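Local coordinates for CELL WALL surface anchor family protein (Streptococcus pneumoniae, PDB 2WW8) that serves as the adhesin of the pneumococcal pilus and probably lets the bacterium recognise and attach to host cells, at residues L69-N72 / T73-T76; L101-A104 / Q105-V108; N397-A401 / T402-S406; Y407-Q410 / L411-F414. All coordinates share one frame; numbering follows the deposited sequence.

Interaction 1. Residues L69-N72 / T73-T76; sequences LKNN and TDGT
Asn-71 and Thr-73 meet through the side-chain amide of the asparagine, at the point where strand 66-71 ends and the hairpin toward strand 77-81 begins. From CB, which lies implausibly near Asp-74 OD1 and supports no firm conclusion, CG swings anti to the backbone N (chi1 -157°) and stands across the Asp-74 carboxylate, the two planes 62° apart. At the tip, OD1 accepts from two groups of one residue. Thr-73 N donates in the carbonyl plane on a lone pair, 3.2 Å from Asn-71 OD1, and Thr-73 OG1 comes in tilted from that plane. The first bond makes an Asx turn. The backbone of Asn-71 closes the four-residue loop: its N gives to Thr-76 O (3.0 Å), and its O takes the N-H of Gly-75 (2.7 Å). Gly-75, at a positive phi of 84°, has a conformation that calls for glycine. On the returning arm Thr-76 OG1 donates to Asp-74 OD2 over 2.7 Å, from above the carboxylate plane. One asparagine thus supplies three polar groups, two backbone and one amide, to a single tight turn, so this exposed hairpin end is held by hydrogen bonds more than by hydrophobic burial.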
loop_
_atom_site.group_PDB
_atom_site.type_symbol
_atom_site.label_atom_id
_atom_site.label_comp_id
_atom_site.label_asym_id
_atom_site.label_seq_id
_atom_site.Cartn_x
_atom_site.Cartn_y
_atom_site.Cartn_z
ATOM N N LEU A 69 -39.327 19.321 30.081
ATOM C CA LEU A 69 -39.014 17.907 29.921
ATOM C C LEU A 69 -38.850 17.245 31.287
ATOM O O LEU A 69 -37.961 17.602 32.078
ATOM C CB LEU A 69 -37.757 17.718 29.061
ATOM C CG LEU A 69 -37.412 16.282 28.660
ATOM C CD1 LEU A 69 -38.446 15.680 27.701
ATOM C CD2 LEU A 69 -35.979 16.231 28.106
ATOM N N LYS A 70 -39.726 16.285 31.563
ATOM C CA LYS A 70 -39.676 15.659 32.875
ATOM C C LYS A 70 -39.564 14.144 32.766
ATOM O O LYS A 70 -40.300 13.477 32.022
ATOM C CB LYS A 70 -40.764 16.158 33.858
ATOM C CG LYS A 70 -42.139 15.496 33.778
ATOM C CD LYS A 70 -42.798 15.370 35.155
ATOM C CE LYS A 70 -44.254 14.918 35.024
ATOM N NZ LYS A 70 -45.199 16.074 35.147
ATOM N N ASN A 71 -38.597 13.648 33.530
ATOM C CA ASN A 71 -38.333 12.236 33.616
ATOM C C ASN A 71 -39.442 11.453 34.318
ATOM O O ASN A 71 -39.690 11.641 35.505
ATOM C CB ASN A 71 -36.975 12.031 34.279
ATOM C CG ASN A 71 -36.377 10.703 33.921
ATOM O OD1 ASN A 71 -36.919 9.648 34.270
ATOM N ND2 ASN A 71 -35.275 10.743 33.180
ATOM N N ASN A 72 -40.096 10.575 33.561
ATOM C CA ASN A 72 -41.181 9.714 34.038
ATOM C C ASN A 72 -40.847 8.572 35.009
ATOM O O ASN A 72 -41.715 7.742 35.302
ATOM C CB ASN A 72 -41.953 9.120 32.853
ATOM C CG ASN A 72 -42.607 10.175 31.987
ATOM O OD1 ASN A 72 -42.598 11.372 32.301
ATOM N ND2 ASN A 72 -43.180 9.725 30.875
ATOM N N THR A 73 -39.618 8.490 35.510
ATOM C CA THR A 73 -39.354 7.506 36.559
ATOM C C THR A 73 -38.847 8.192 37.829
ATOM O O THR A 73 -39.093 7.700 38.936
ATOM C CB THR A 73 -38.427 6.324 36.120
ATOM O OG1 THR A 73 -37.163 6.833 35.677
ATOM C CG2 THR A 73 -39.058 5.449 35.023
ATOM N N ASP A 74 -38.159 9.321 37.662
ATOM C CA ASP A 74 -37.621 10.080 38.794
ATOM C C ASP A 74 -38.366 11.391 39.117
ATOM O O ASP A 74 -38.247 11.922 40.226
ATOM C CB ASP A 74 -36.095 10.262 38.680
ATOM C CG ASP A 74 -35.683 11.303 37.641
ATOM O OD1 ASP A 74 -36.546 11.802 36.881
ATOM O OD2 ASP A 74 -34.475 11.635 37.573
ATOM N N GLY A 75 -39.143 11.900 38.160
ATOM C CA GLY A 75 -39.896 13.144 38.329
ATOM C C GLY A 75 -39.126 14.428 38.053
ATOM O O GLY A 75 -39.745 15.456 37.775
ATOM N N THR A 76 -37.796 14.376 38.149
ATOM C CA THR A 76 -36.873 15.443 37.737
ATOM C C THR A 76 -37.371 16.244 36.536
ATOM O O THR A 76 -37.997 15.703 35.620
ATOM C CB THR A 76 -35.478 14.855 37.387
ATOM O OG1 THR A 76 -34.980 14.157 38.534
ATOM C CG2 THR A 76 -34.455 15.926 36.954
#

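Interaction 2. Residues L101-A104 / Q105-V108; sequences LTEA and QPPV
Between Glu-103 and Pro-106 the backbone turns a corner at Ala-104 (phi -80°, psi -54°) and runs extended again from Gln-105 into the two prolines. The Glu-103 side chain bridges that corner. With CG anti to the backbone N (chi1 -160°) and the chain straight beyond it, the side chain runs at about a right angle to that of Pro-106, and its carboxylate reaches the CA-CB side of that residue. OE2 does the touching, lying 3.3 Å from Pro-106 CA and 3.4 Å from Pro-106 CB, while lower down Glu-103 CG passes 3.8 Å from Gln-105 O. These are van der Waals approaches, and no hydrogen bond joins 101-104 to 105-108. The corner is a classic beta bulge: Ala-104 and Gln-105 both face Val-66 on the neighbouring strand 66-71 and both bond to its backbone. It lies near the end of strand 97-105, which pairs with 66-71 in the antiparallel sheet of this prealbumin-like domain. The polar end of Glu-103 is engaged beyond the corner, OE1 accepting from Ser-113 N. OE2 has a long, weak ion pair with Lys-731 and a like-charged neighbour in Glu-54, a crowding of carboxylates that might raise the proton affinity of one of them. Further on, Pro-107 CD comes within 4.2 Å of Glu-103 OE2, and its ring packs on Leu-62 and Ala-65.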
loop_
_atom_site.group_PDB
_atom_site.type_symbol
_atom_site.label_atom_id
_atom_site.label_comp_id
_atom_site.label_asym_id
_atom_site.label_seq_id
_atom_site.Cartn_x
_atom_site.Cartn_y
_atom_site.Cartn_z
ATOM N N LEU A 101 -42.875 15.732 27.503
ATOM C CA LEU A 101 -42.626 17.090 27.017
ATOM C C LEU A 101 -43.950 17.856 26.959
ATOM O O LEU A 101 -44.931 17.404 26.345
ATOM C CB LEU A 101 -42.030 17.054 25.605
ATOM C CG LEU A 101 -41.171 18.131 24.917
ATOM C CD1 LEU A 101 -41.823 18.516 23.586
ATOM C CD2 LEU A 101 -40.810 19.393 25.703
ATOM N N THR A 102 -43.951 19.020 27.605
ATOM C CA THR A 102 -45.120 19.911 27.687
ATOM C C THR A 102 -44.717 21.352 27.373
ATOM O O THR A 102 -43.630 21.828 27.733
ATOM C CB THR A 102 -45.788 19.921 29.085
ATOM O OG1 THR A 102 -44.764 19.994 30.086
ATOM C CG2 THR A 102 -46.665 18.689 29.326
ATOM N N GLU A 103 -45.619 22.032 26.674
ATOM C CA GLU A 103 -45.542 23.478 26.542
ATOM C C GLU A 103 -46.019 24.144 27.858
ATOM O O GLU A 103 -47.175 24.018 28.262
ATOM C CB GLU A 103 -46.340 23.919 25.312
ATOM C CG GLU A 103 -45.978 25.286 24.765
ATOM C CD GLU A 103 -47.080 25.842 23.879
ATOM O OE1 GLU A 103 -48.274 25.484 24.109
ATOM O OE2 GLU A 103 -46.768 26.639 22.955
ATOM N N ALA A 104 -45.113 24.826 28.552
ATOM C CA ALA A 104 -45.472 25.496 29.793
ATOM C C ALA A 104 -46.157 26.834 29.467
ATOM O O ALA A 104 -47.271 27.095 29.924
ATOM C CB ALA A 104 -44.242 25.671 30.692
ATOM N N GLN A 105 -45.498 27.673 28.671
ATOM C CA GLN A 105 -46.159 28.840 28.092
ATOM C C GLN A 105 -45.929 28.935 26.572
ATOM O O GLN A 105 -44.834 28.634 26.103
ATOM C CB GLN A 105 -45.789 30.124 28.846
ATOM C CG GLN A 105 -44.429 30.729 28.548
ATOM C CD GLN A 105 -44.238 32.072 29.239
ATOM O OE1 GLN A 105 -44.663 32.264 30.375
ATOM N NE2 GLN A 105 -43.579 33.004 28.559
ATOM N N PRO A 106 -46.970 29.305 25.797
ATOM C CA PRO A 106 -46.885 29.606 24.356
ATOM C C PRO A 106 -46.382 31.032 24.091
ATOM O O PRO A 106 -46.353 31.820 25.038
ATOM C CB PRO A 106 -48.340 29.462 23.889
ATOM C CG PRO A 106 -49.155 29.808 25.086
ATOM C CD PRO A 106 -48.371 29.295 26.273
ATOM N N PRO A 107 -45.997 31.379 22.842
ATOM C CA PRO A 107 -45.630 32.776 22.547
ATOM C C PRO A 107 -46.811 33.718 22.759
ATOM O O PRO A 107 -47.959 33.260 22.763
ATOM C CB PRO A 107 -45.260 32.766 21.060
ATOM C CG PRO A 107 -45.038 31.333 20.693
ATOM C CD PRO A 107 -45.861 30.511 21.655
ATOM N N VAL A 108 -46.535 35.008 22.945
ATOM C CA VAL A 108 -47.608 35.982 23.143
ATOM C C VAL A 108 -48.375 36.125 21.826
ATOM O O VAL A 108 -47.763 36.261 20.762
ATOM C CB VAL A 108 -47.103 37.336 23.718
ATOM C CG1 VAL A 108 -46.827 37.195 25.224
ATOM C CG2 VAL A 108 -45.870 37.862 22.973
#

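Interaction 3. Residues N397-A401 / T402-S406; sequences NFNHA and TFAPS
Ala-401 and Ala-404 are the first and last residues of a type I beta turn, closed by Ala-404 N donating to Ala-401 O over 3.0 Å. The N-H approaches from well above the carbonyl plane, 52° out of it. The same oxygen lies against the methyl of its partner, Ala-401 O to Ala-404 CB being 3.2 Å. The methyl also meets Asn-399. It sits squarely over one face of the amide, 3.9 Å from Asn-399 CG and almost as near Asn-399 OD1 and ND2, and it also touches the backbone Asn-399 O at 3.5 Å. The amide is offered this way because CG lies anti to the backbone N (chi1 -170°), a setting that also lets OD1 accept from Ala-401 N at 3.0 Å in an Asx turn. The donor comes from the same side of the amide plane as the methyl. Thr-402, at the turn's corner, has its side chain close to a bound buffer molecule, and Ser-406 at the far end caps the helix that follows through Asn-409 N. Two successive turns, one bonded by a side chain and one by the backbone, thus use local polar groups to shape an exposed loop, with a methyl group packed on an amide face between them.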
loop_
_atom_site.group_PDB
_atom_site.type_symbol
_atom_site.label_atom_id
_atom_site.label_comp_id
_atom_site.label_asym_id
_atom_site.label_seq_id
_atom_site.Cartn_x
_atom_site.Cartn_y
_atom_site.Cartn_z
ATOM N N ASN A 397 56.558 -23.522 -14.299
ATOM C CA ASN A 397 57.899 -22.946 -14.137
ATOM C C ASN A 397 58.989 -23.980 -14.427
ATOM O O ASN A 397 59.699 -24.385 -13.527
ATOM C CB ASN A 397 58.011 -22.308 -12.739
ATOM C CG ASN A 397 59.369 -21.696 -12.457
ATOM O OD1 ASN A 397 59.943 -21.077 -13.317
ATOM N ND2 ASN A 397 59.911 -21.921 -11.275
ATOM N N PHE A 398 59.108 -24.426 -15.682
ATOM C CA PHE A 398 60.212 -25.317 -16.090
ATOM C C PHE A 398 61.592 -24.700 -15.943
ATOM O O PHE A 398 61.775 -23.515 -16.229
ATOM C CB PHE A 398 60.002 -25.822 -17.535
ATOM C CG PHE A 398 58.841 -26.812 -17.672
ATOM C CD1 PHE A 398 58.910 -28.066 -17.083
ATOM C CD2 PHE A 398 57.701 -26.492 -18.375
ATOM C CE1 PHE A 398 57.865 -28.973 -17.198
ATOM C CE2 PHE A 398 56.596 -27.377 -18.500
ATOM C CZ PHE A 398 56.701 -28.638 -17.928
ATOM N N ASN A 399 62.554 -25.514 -15.532
ATOM C CA ASN A 399 63.968 -25.153 -15.437
ATOM C C ASN A 399 64.712 -25.478 -16.738
ATOM O O ASN A 399 64.701 -26.622 -17.204
ATOM C CB ASN A 399 64.577 -25.903 -14.242
ATOM C CG ASN A 399 65.983 -25.442 -13.887
ATOM O OD1 ASN A 399 66.641 -24.669 -14.584
ATOM N ND2 ASN A 399 66.471 -25.968 -12.780
ATOM N N HIS A 400 65.321 -24.461 -17.351
ATOM C CA HIS A 400 65.945 -24.624 -18.663
ATOM C C HIS A 400 67.450 -24.589 -18.547
ATOM O O HIS A 400 68.092 -24.491 -19.600
ATOM C CB HIS A 400 65.551 -23.561 -19.702
ATOM C CG HIS A 400 64.078 -23.462 -19.917
ATOM N ND1 HIS A 400 63.334 -24.530 -20.365
ATOM C CD2 HIS A 400 63.202 -22.456 -19.688
ATOM C CE1 HIS A 400 62.060 -24.188 -20.417
ATOM N NE2 HIS A 400 61.953 -22.937 -20.006
ATOM N N ALA A 401 67.982 -24.652 -17.323
ATOM C CA ALA A 401 69.427 -24.628 -17.136
ATOM C C ALA A 401 70.088 -25.861 -17.739
ATOM O O ALA A 401 69.449 -26.898 -17.868
ATOM C CB ALA A 401 69.800 -24.474 -15.665
ATOM N N THR A 402 71.382 -25.777 -18.082
ATOM C CA THR A 402 71.993 -26.857 -18.864
ATOM C C THR A 402 71.928 -28.284 -18.302
ATOM O O THR A 402 71.624 -29.221 -19.053
ATOM C CB THR A 402 73.398 -26.481 -19.356
ATOM O OG1 THR A 402 74.090 -25.896 -18.245
ATOM C CG2 THR A 402 73.302 -25.475 -20.523
ATOM N N PHE A 403 72.202 -28.456 -17.011
ATOM C CA PHE A 403 72.109 -29.754 -16.366
ATOM C C PHE A 403 70.738 -29.980 -15.702
ATOM O O PHE A 403 70.633 -30.762 -14.754
ATOM C CB PHE A 403 73.195 -29.863 -15.276
ATOM C CG PHE A 403 74.632 -29.959 -15.772
ATOM C CD1 PHE A 403 75.001 -29.589 -17.070
ATOM C CD2 PHE A 403 75.627 -30.409 -14.887
ATOM C CE1 PHE A 403 76.352 -29.686 -17.507
ATOM C CE2 PHE A 403 76.979 -30.519 -15.285
ATOM C CZ PHE A 403 77.345 -30.147 -16.603
ATOM N N ALA A 404 69.681 -29.295 -16.149
ATOM C CA ALA A 404 68.369 -29.503 -15.519
ATOM C C ALA A 404 67.792 -30.854 -15.937
ATOM O O ALA A 404 68.093 -31.285 -17.051
ATOM C CB ALA A 404 67.399 -28.399 -15.912
ATOM N N PRO A 405 66.947 -31.489 -15.087
ATOM C CA PRO A 405 66.355 -32.765 -15.498
ATOM C C PRO A 405 65.461 -32.649 -16.717
ATOM O O PRO A 405 65.092 -31.555 -17.108
ATOM C CB PRO A 405 65.501 -33.207 -14.298
ATOM C CG PRO A 405 65.724 -32.251 -13.207
ATOM C CD PRO A 405 66.499 -31.063 -13.748
ATOM N N SER A 406 65.090 -33.770 -17.315
ATOM C CA SER A 406 64.150 -33.716 -18.436
ATOM C C SER A 406 62.835 -33.062 -18.024
ATOM O O SER A 406 62.419 -33.120 -16.846
ATOM C CB SER A 406 63.904 -35.125 -18.977
ATOM O OG SER A 406 62.865 -35.728 -18.236
#

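Interaction 4. Residues Y407-Q410 / L411-F414; sequences YQNQ and LNAF
Tyr-407 and Leu-411 form the first of four successive i to i+4 bonds that make this the opening of the alpha-helix 407-416, with Tyr-407 O accepting from Leu-411 N at 2.9 Å. The tyrosine ring leads away, its OH bonded to His-400 and its ring edge-to-face with Phe-398. Gln-408 adds a side-chain bond to the backbone one (Gln-408 O to Asn-412 N, 2.8 Å). The chain bends at chi2 (62°), which folds the amide along the helix, and Gln-408 NE2 donates to Asn-412 OD1 over 2.9 Å. The acceptor lies in the Gln-408 amide plane, but the donor sits above the carbonyl plane of Asn-412, the two amides being turned 50° apart. Asn-409 O takes Ala-413 N, and a water joins its side chain to the next turn, donating to Asn-409 OD1 and accepting from Asn-412 ND2. Gln-410, buried, extends its amide back to the preceding loop: OE1 accepts from Asn-399 N, and NE2 donates to Pro-405 O. Gln-410 O receives Phe-414 N at 3.1 Å; the same oxygen lies over one face of the Phe-414 ring, 3.4 Å above the plane and displaced toward the rim.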
loop_
_atom_site.group_PDB
_atom_site.type_symbol
_atom_site.label_atom_id
_atom_site.label_comp_id
_atom_site.label_asym_id
_atom_site.label_seq_id
_atom_site.Cartn_x
_atom_site.Cartn_y
_atom_site.Cartn_z
ATOM N N TYR A 407 62.173 -32.434 -18.994
ATOM C CA TYR A 407 60.897 -31.826 -18.735
ATOM C C TYR A 407 59.879 -32.775 -18.093
ATOM O O TYR A 407 59.116 -32.328 -17.254
ATOM C CB TYR A 407 60.355 -31.104 -19.971
ATOM C CG TYR A 407 61.305 -30.025 -20.456
ATOM C CD1 TYR A 407 61.699 -29.020 -19.590
ATOM C CD2 TYR A 407 61.857 -30.035 -21.757
ATOM C CE1 TYR A 407 62.545 -28.025 -19.988
ATOM C CE2 TYR A 407 62.732 -29.011 -22.166
ATOM C CZ TYR A 407 63.075 -28.006 -21.266
ATOM O OH TYR A 407 63.925 -26.947 -21.551
ATOM N N GLN A 408 59.833 -34.023 -18.543
ATOM C CA GLN A 408 58.898 -34.977 -17.970
ATOM C C GLN A 408 59.279 -35.207 -16.483
ATOM O O GLN A 408 58.401 -35.208 -15.644
ATOM C CB GLN A 408 58.948 -36.309 -18.746
ATOM C CG GLN A 408 57.937 -37.371 -18.251
ATOM C CD GLN A 408 56.527 -36.875 -18.434
ATOM O OE1 GLN A 408 56.146 -36.493 -19.543
ATOM N NE2 GLN A 408 55.739 -36.821 -17.349
ATOM N N ASN A 409 60.560 -35.470 -16.177
ATOM C CA ASN A 409 61.052 -35.595 -14.791
ATOM C C ASN A 409 60.658 -34.360 -13.964
ATOM O O ASN A 409 60.170 -34.475 -12.830
ATOM C CB ASN A 409 62.553 -35.901 -14.722
ATOM C CG ASN A 409 62.880 -37.377 -15.061
ATOM O OD1 ASN A 409 62.046 -38.264 -14.916
ATOM N ND2 ASN A 409 64.096 -37.622 -15.506
ATOM N N GLN A 410 60.791 -33.185 -14.578
ATOM C CA GLN A 410 60.471 -31.967 -13.869
ATOM C C GLN A 410 58.994 -31.962 -13.555
ATOM O O GLN A 410 58.582 -31.599 -12.441
ATOM C CB GLN A 410 60.844 -30.727 -14.663
ATOM C CG GLN A 410 62.345 -30.521 -14.733
ATOM C CD GLN A 410 62.658 -29.166 -15.348
ATOM O OE1 GLN A 410 61.970 -28.187 -15.072
ATOM N NE2 GLN A 410 63.697 -29.087 -16.151
ATOM N N LEU A 411 58.195 -32.336 -14.549
ATOM C CA LEU A 411 56.787 -32.266 -14.340
ATOM C C LEU A 411 56.364 -33.336 -13.341
ATOM O O LEU A 411 55.459 -33.120 -12.549
ATOM C CB LEU A 411 56.060 -32.454 -15.669
ATOM C CG LEU A 411 54.560 -32.304 -15.781
ATOM C CD1 LEU A 411 54.121 -30.865 -15.358
ATOM C CD2 LEU A 411 54.140 -32.590 -17.247
ATOM N N ASN A 412 56.971 -34.510 -13.383
ATOM C CA ASN A 412 56.563 -35.541 -12.468
ATOM C C ASN A 412 56.878 -35.091 -11.035
ATOM O O ASN A 412 56.121 -35.473 -10.133
ATOM C CB ASN A 412 57.367 -36.814 -12.683
ATOM C CG ASN A 412 56.983 -37.596 -13.907
ATOM O OD1 ASN A 412 55.960 -37.343 -14.545
ATOM N ND2 ASN A 412 57.839 -38.574 -14.235
ATOM N N ALA A 413 57.978 -34.335 -10.833
ATOM C CA ALA A 413 58.319 -33.829 -9.489
ATOM C C ALA A 413 57.278 -32.788 -9.036
ATOM O O ALA A 413 56.830 -32.827 -7.879
ATOM C CB ALA A 413 59.784 -33.320 -9.372
ATOM N N PHE A 414 56.838 -31.913 -9.937
ATOM C CA PHE A 414 55.708 -31.010 -9.661
ATOM C C PHE A 414 54.448 -31.757 -9.270
ATOM O O PHE A 414 53.770 -31.301 -8.354
ATOM C CB PHE A 414 55.317 -30.083 -10.832
ATOM C CG PHE A 414 56.415 -29.160 -11.274
ATOM C CD1 PHE A 414 57.345 -28.670 -10.377
ATOM C CD2 PHE A 414 56.495 -28.759 -12.590
ATOM C CE1 PHE A 414 58.344 -27.827 -10.814
ATOM C CE2 PHE A 414 57.501 -27.895 -13.036
ATOM C CZ PHE A 414 58.408 -27.408 -12.153
HETATM O O HOH W 1 60.299 -38.832 -12.660
#

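The four contacts fall into two pairs on opposite sides of the centre of a long chain. Interactions 1 and 2, centres 18 Å apart, come first in sequence. They lie in one prealbumin-like domain, on adjacent strands 66-71 and 97-105 of the same antiparallel sheet, each close to where a strand gives way to a loop. Interactions 3 and 4 follow much later, centres 10 Å apart and touching, as a loop and the helix 407-416 that it leads into. They are probably part of the integrin-like portion that carries the magnesium site. Roughly 119 to 131 Å separates the centres of the two pairs, as befits an elongated adhesin built of successive domains.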